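Local coordinates for capsular polysaccharide biosynthesis protein (Burkholderia pseudomallei, PDB 4BQN) that binds coenzyme A and probably acts as an acetyltransferase in the biosynthesis of capsular polysaccharide, at residues A[62-67]-A[93-98]. The protein carries 1 engineered substitution. Residues are numbered along the deposited sequence; the frame is centred on the assembly and turned at random. Where two conformers were deposited one is given.
With COA (coenzyme A), chain C.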
ATOM      1  N   LEU A  62     -22.225  -7.061  -7.897  1.00 16.10           N
ATOM      2  CA  LEU A  62     -21.213  -7.013  -6.845  1.00 14.56           C
ATOM      3  C   LEU A  62     -20.337  -5.780  -6.997  1.00 13.98           C
ATOM      4  O   LEU A  62     -19.843  -5.507  -8.089  1.00 14.62           O
ATOM      5  CB  LEU A  62     -20.347  -8.270  -6.906  1.00 15.99           C
ATOM      6  CG  LEU A  62     -19.089  -8.323  -6.022  1.00 15.31           C
ATOM      7  CD1 LEU A  62     -19.431  -8.292  -4.539  1.00 18.10           C
ATOM      8  CD2 LEU A  62     -18.239  -9.540  -6.369  1.00 17.10           C
ATOM      9  N   PHE A  63     -20.141  -5.059  -5.893  1.00 14.19           N
ATOM     10  CA  PHE A  63     -19.246  -3.908  -5.851  1.00 13.40           C
ATOM     11  C   PHE A  63     -18.227  -4.230  -4.767  1.00 12.69           C
ATOM     12  O   PHE A  63     -18.557  -4.223  -3.580  1.00 14.00           O
ATOM     13  CB  PHE A  63     -20.039  -2.639  -5.515  1.00 14.68           C
ATOM     14  CG  PHE A  63     -19.248  -1.350  -5.552  1.00 13.50           C
ATOM     15  CD1 PHE A  63     -18.510  -0.973  -6.671  1.00 14.49           C
ATOM     16  CD2 PHE A  63     -19.300  -0.472  -4.469  1.00 13.89           C
ATOM     17  CE1 PHE A  63     -17.812   0.231  -6.697  1.00 15.51           C
ATOM     18  CE2 PHE A  63     -18.605   0.732  -4.485  1.00 15.36           C
ATOM     19  CZ  PHE A  63     -17.862   1.089  -5.602  1.00 14.60           C
ATOM     20  N   LEU A  64     -17.021  -4.597  -5.194  1.00 12.76           N
ATOM     21  CA  LEU A  64     -15.904  -4.782  -4.267  0.70 10.99           C
ATOM     22  C   LEU A  64     -15.187  -3.457  -4.204  1.00 10.90           C
ATOM     23  O   LEU A  64     -14.834  -2.889  -5.227  1.00 13.86           O
ATOM     24  CB  LEU A  64     -14.937  -5.860  -4.762  0.70 14.20           C
ATOM     25  CG  LEU A  64     -15.355  -7.324  -4.654  0.70 11.91           C
ATOM     26  CD1 LEU A  64     -14.421  -8.208  -5.469  0.70 12.34           C
ATOM     27  CD2 LEU A  64     -15.402  -7.786  -3.202  0.70 17.32           C
ATOM     28  N   TYR A  65     -14.984  -2.942  -2.998  1.00 10.40           N
ATOM     29  CA  TYR A  65     -14.414  -1.610  -2.906  1.00 10.56           C
ATOM     30  C   TYR A  65     -13.558  -1.464  -1.669  1.00 10.46           C
ATOM     31  O   TYR A  65     -13.762  -2.158  -0.666  1.00 11.87           O
ATOM     32  CB  TYR A  65     -15.535  -0.543  -2.905  1.00 11.03           C
ATOM     33  CG  TYR A  65     -16.349  -0.562  -1.638  1.00 10.38           C
ATOM     34  CD1 TYR A  65     -17.413  -1.462  -1.474  1.00 12.32           C
ATOM     35  CD2 TYR A  65     -16.014   0.269  -0.573  1.00 11.55           C
ATOM     36  CE1 TYR A  65     -18.128  -1.518  -0.285  1.00 12.85           C
ATOM     37  CE2 TYR A  65     -16.723   0.221   0.623  1.00 12.55           C
ATOM     38  CZ  TYR A  65     -17.766  -0.678   0.757  1.00 11.37           C
ATOM     39  OH  TYR A  65     -18.460  -0.712   1.938  1.00 12.81           O
ATOM     40  N   GLN A  66     -12.622  -0.531  -1.728  1.00  9.96           N
ATOM     41  CA  GLN A  66     -11.868  -0.161  -0.547  1.00 10.60           C
ATOM     42  C   GLN A  66     -12.437   1.122   0.027  1.00 10.90           C
ATOM     43  O   GLN A  66     -12.942   1.970  -0.724  1.00 11.91           O
ATOM     44  CB  GLN A  66     -10.397   0.028  -0.904  1.00 10.45           C
ATOM     45  CG  GLN A  66      -9.777  -1.257  -1.437  1.00 10.86           C
ATOM     46  CD  GLN A  66      -8.305  -1.136  -1.739  1.00 10.82           C
ATOM     47  OE1 GLN A  66      -7.892  -0.268  -2.504  1.00 10.96           O
ATOM     48  NE2 GLN A  66      -7.496  -2.018  -1.152  1.00 10.64           N
ATOM     49  N   PRO A  67     -12.365   1.293   1.352  1.00 11.01           N
ATOM     50  CA  PRO A  67     -12.848   2.544   1.941  1.00 10.93           C
ATOM     51  C   PRO A  67     -12.135   3.794   1.391  1.00 11.87           C
ATOM     52  O   PRO A  67     -10.908   3.819   1.298  1.00 12.74           O
ATOM     53  CB  PRO A  67     -12.524   2.360   3.427  1.00 12.80           C
ATOM     54  CG  PRO A  67     -12.620   0.881   3.650  1.00 13.99           C
ATOM     55  CD  PRO A  67     -11.963   0.328   2.393  1.00 12.78           C
ATOM     56  N   LEU A  93     -19.173  -5.209  -0.925  1.00 13.31           N
ATOM     57  CA  LEU A  93     -18.246  -5.776   0.059  1.00 13.67           C
ATOM     58  C   LEU A  93     -16.995  -4.938   0.121  1.00 12.48           C
ATOM     59  O   LEU A  93     -16.329  -4.693  -0.907  1.00 12.74           O
ATOM     60  CB  LEU A  93     -17.880  -7.217  -0.302  1.00 15.23           C
ATOM     61  CG  LEU A  93     -18.967  -8.277  -0.110  1.00 16.40           C
ATOM     62  CD1 LEU A  93     -18.514  -9.592  -0.728  1.00 18.07           C
ATOM     63  CD2 LEU A  93     -19.291  -8.463   1.366  1.00 24.35           C
ATOM     64  N   SER A  94     -16.684  -4.456   1.320  1.00 12.21           N
ATOM     65  CA  SER A  94     -15.456  -3.690   1.497  1.00 12.01           C
ATOM     66  C   SER A  94     -14.238  -4.578   1.708  1.00 10.74           C
ATOM     67  O   SER A  94     -14.290  -5.624   2.386  1.00 12.16           O
ATOM     68  CB  SER A  94     -15.600  -2.666   2.615  1.00 12.84           C
ATOM     69  OG  SER A  94     -16.051  -3.298   3.803  1.00 12.76           O
ATOM     70  N   VAL A  95     -13.147  -4.123   1.106  1.00 10.79           N
ATOM     71  CA  VAL A  95     -11.862  -4.801   1.123  1.00 11.20           C
ATOM     72  C   VAL A  95     -10.832  -3.883   1.766  1.00  9.91           C
ATOM     73  O   VAL A  95     -10.739  -2.693   1.419  1.00 11.45           O
ATOM     74  CB  VAL A  95     -11.403  -5.127  -0.317  1.00 12.25           C
ATOM     75  CG1 VAL A  95     -10.055  -5.845  -0.305  1.00 14.12           C
ATOM     76  CG2 VAL A  95     -12.455  -5.968  -1.015  1.00 13.21           C
ATOM     77  N   GLN A  96     -10.053  -4.459   2.672  1.00 10.89           N
ATOM     78  CA  GLN A  96      -8.995  -3.769   3.362  1.00 10.90           C
ATOM     79  C   GLN A  96      -8.076  -3.010   2.397  1.00 10.02           C
ATOM     80  O   GLN A  96      -7.703  -3.537   1.339  1.00 11.07           O
ATOM     81  CB  GLN A  96      -8.172  -4.807   4.121  1.00 12.08           C
ATOM     82  CG  GLN A  96      -6.962  -4.268   4.868  1.00 12.50           C
ATOM     83  CD  GLN A  96      -6.390  -5.339   5.765  1.00 12.33           C
ATOM     84  OE1 GLN A  96      -6.077  -6.434   5.303  1.00 13.34           O
ATOM     85  NE2 GLN A  96      -6.278  -5.041   7.069  1.00 14.74           N
ATOM     86  N   TYR A  97      -7.711  -1.785   2.781  1.00 10.26           N
ATOM     87  CA  TYR A  97      -6.653  -1.043   2.122  1.00  9.36           C
ATOM     88  C   TYR A  97      -5.343  -1.513   2.759  1.00  9.60           C
ATOM     89  O   TYR A  97      -5.100  -1.304   3.964  1.00 11.82           O
ATOM     90  CB  TYR A  97      -6.843   0.462   2.277  1.00 11.08           C
ATOM     91  CG  TYR A  97      -5.706   1.236   1.670  1.00  9.29           C
ATOM     92  CD1 TYR A  97      -5.474   1.212   0.289  1.00 11.34           C
ATOM     93  CD2 TYR A  97      -4.835   1.965   2.474  1.00 10.21           C
ATOM     94  CE1 TYR A  97      -4.425   1.917  -0.273  1.00 10.70           C
ATOM     95  CE2 TYR A  97      -3.777   2.676   1.921  1.00 11.23           C
ATOM     96  CZ  TYR A  97      -3.575   2.643   0.548  1.00 10.18           C
ATOM     97  OH  TYR A  97      -2.551   3.343  -0.026  1.00 11.90           O
ATOM     98  N   MET A  98      -4.513  -2.189   1.978  0.75  9.71           N
ATOM     99  CA  MET A  98      -3.343  -2.851   2.526  0.75  9.31           C
ATOM    100  C   MET A  98      -2.156  -1.881   2.559  0.75  8.52           C
ATOM    101  O   MET A  98      -1.627  -1.497   1.518  0.75 11.04           O
ATOM    102  CB  MET A  98      -3.022  -4.092   1.691  0.75  9.35           C
ATOM    103  CG  MET A  98      -4.123  -5.123   1.739  0.75 10.93           C
ATOM    104  SD  MET A  98      -3.964  -6.432   0.511  0.75 11.21           S
ATOM    105  CE  MET A  98      -4.688  -5.623  -0.922  0.75 14.01           C
TER
HETATM  106  N1A COA C 320      -0.828   2.883   8.353  0.88 11.01           N
HETATM  107  C2A COA C 320      -0.360   4.150   8.219  0.88 11.40           C
HETATM  108  N3A COA C 320      -0.849   5.009   7.308  0.88 11.17           N
HETATM  109  C4A COA C 320      -1.873   4.624   6.512  0.88 11.15           C
HETATM  110  C5A COA C 320      -2.429   3.280   6.614  0.88 10.57           C
HETATM  111  C6A COA C 320      -1.839   2.393   7.608  0.88 10.19           C
HETATM  112  N6A COA C 320      -2.300   1.133   7.747  0.88 11.13           N
HETATM  113  N7A COA C 320      -3.425   3.161   5.705  0.88 12.43           N
HETATM  114  C8A COA C 320      -3.509   4.358   5.073  0.88 11.16           C
HETATM  115  N9A COA C 320      -2.568   5.210   5.539  0.88 11.19           N
HETATM  116  C1B COA C 320      -2.345   6.613   5.167  0.88 12.15           C
HETATM  117  C2B COA C 320      -2.609   6.956   3.711  0.88 13.86           C
HETATM  118  O2B COA C 320      -1.444   6.711   2.921  0.88 13.58           O
HETATM  119  C3B COA C 320      -2.951   8.431   3.848  0.88 13.79           C
HETATM  120  O3B COA C 320      -1.708   9.132   4.040  0.88 14.72           O
HETATM  121  P3B COA C 320      -1.598  10.734   3.947  0.44 16.82           P
HETATM  122  O7A COA C 320      -0.113  10.982   4.033  0.44 21.14           O
HETATM  123  O8A COA C 320      -2.181  11.072   2.601  0.44 16.50           O
HETATM  124  O9A COA C 320      -2.389  11.285   5.109  0.44 17.89           O
HETATM  125  C4B COA C 320      -3.742   8.483   5.155  0.88 12.45           C
HETATM  126  O4B COA C 320      -3.329   7.341   5.907  0.88 12.21           O
HETATM  127  C5B COA C 320      -5.259   8.466   4.972  0.88 13.86           C
HETATM  128  O5B COA C 320      -5.579   7.309   4.209  0.88 13.60           O
HETATM  129  P1A COA C 320      -6.776   6.342   4.600  0.88 14.06           P
HETATM  130  O1A COA C 320      -6.689   5.174   3.662  0.88 13.79           O
HETATM  131  O2A COA C 320      -6.770   6.051   6.071  0.88 14.79           O
HETATM  132  O3A COA C 320      -8.123   7.160   4.335  0.88 15.21           O
HETATM  133  P2A COA C 320      -8.788   7.893   3.063  0.88 14.17           P
HETATM  134  O4A COA C 320      -8.826   9.369   3.369  0.88 17.02           O
HETATM  135  O5A COA C 320     -10.098   7.189   2.840  0.88 15.04           O
HETATM  136  O6A COA C 320      -7.811   7.663   1.828  0.88 13.66           O
HETATM  137  CBP COA C 320      -6.596   6.642   0.030  0.88 15.21           C
HETATM  138  CCP COA C 320      -7.785   6.499   0.977  0.88 15.05           C
HETATM  139  CDP COA C 320      -6.510   5.434  -0.895  0.88 18.35           C
HETATM  140  CEP COA C 320      -6.842   7.855  -0.851  0.88 19.76           C
HETATM  141  CAP COA C 320      -5.317   6.799   0.894  0.88 13.61           C
HETATM  142  OAP COA C 320      -5.017   5.563   1.546  0.88 12.62           O
HETATM  143  C9P COA C 320      -4.052   7.290   0.207  0.88 19.90           C
HETATM  144  O9P COA C 320      -3.859   8.489   0.050  0.88 22.45           O
HETATM  145  N8P COA C 320      -3.136   6.387  -0.159  0.88 18.41           N
HETATM  146  C7P COA C 320      -1.866   6.769  -0.762  0.88 22.56           C
HETATM  147  C6P COA C 320      -1.948   7.205  -2.214  0.88 26.53           C
HETATM  148  C5P COA C 320      -2.471   6.050  -3.024  0.88 32.56           C
HETATM  149  O5P COA C 320      -3.668   5.903  -3.220  0.88 26.92           O
HETATM  150  N4P COA C 320      -1.549   5.229  -3.492  0.88 38.10           N
HETATM  151  C3P COA C 320      -1.894   4.079  -4.278  0.88 35.62           C
HETATM  152  C2P COA C 320      -1.347   2.833  -3.622  0.88 27.88           C
HETATM  153  S1P COA C 320      -2.253   1.465  -4.227  0.88 26.50           S
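Leu-62 reaches the neighbouring strand through one methyl, its CD1 lying 4.1 Å from CD1 of Leu-93. Phe-63, also backbone-bonded to Asn-91, accepts a hydrogen bond at O from Leu-93 N at 2.9 Å, and Leu-93 O then takes Tyr-65 N. With Val-95 N bonded to Tyr-65 O, this alternation defines parallel pairing, here between an inner strand and the edge strand 91-94, one of the two outermost of the chain's four-stranded parallel sheet. Leu-64, in the conformer given, lies alongside Leu-93, pointing the same way, and its CD2 meets Leu-93 CB at 3.9 Å. On the other sheet face, the Tyr-65 ring is folded back over the second strand, CG set between backbone N and carbonyl carbon (chi1 69°). Ser-94 CA sits over one ring face near the rim, and Ser-94 CB is 3.5 Å from Tyr-65 CZ; Tyr-65 OH is hydrogen-bonded to Asp-173 OD2 and Lys-176 NZ. Past the strand ends, Gln-66 extends beyond CG and gives NE2 to Gln-96 O at 2.9 Å, a bent bond (144° at hydrogen). NE2 also bonds Gln-15 OE1, and OE1 bonds Ser-13 OG, so three hydrogen bonds fix the amide's rotation. Pro-67 CD closes on Val-95 O at 3.4 Å. Gln-66 OE1 lies in plane at the Tyr-97 ring edge, 4.0 Å from CD1, amide and ring planes 69° apart; the fixed amide is consistent with a second-shell part beside Tyr-97, whose OH accepts N8P of coenzyme A at 3.1 Å.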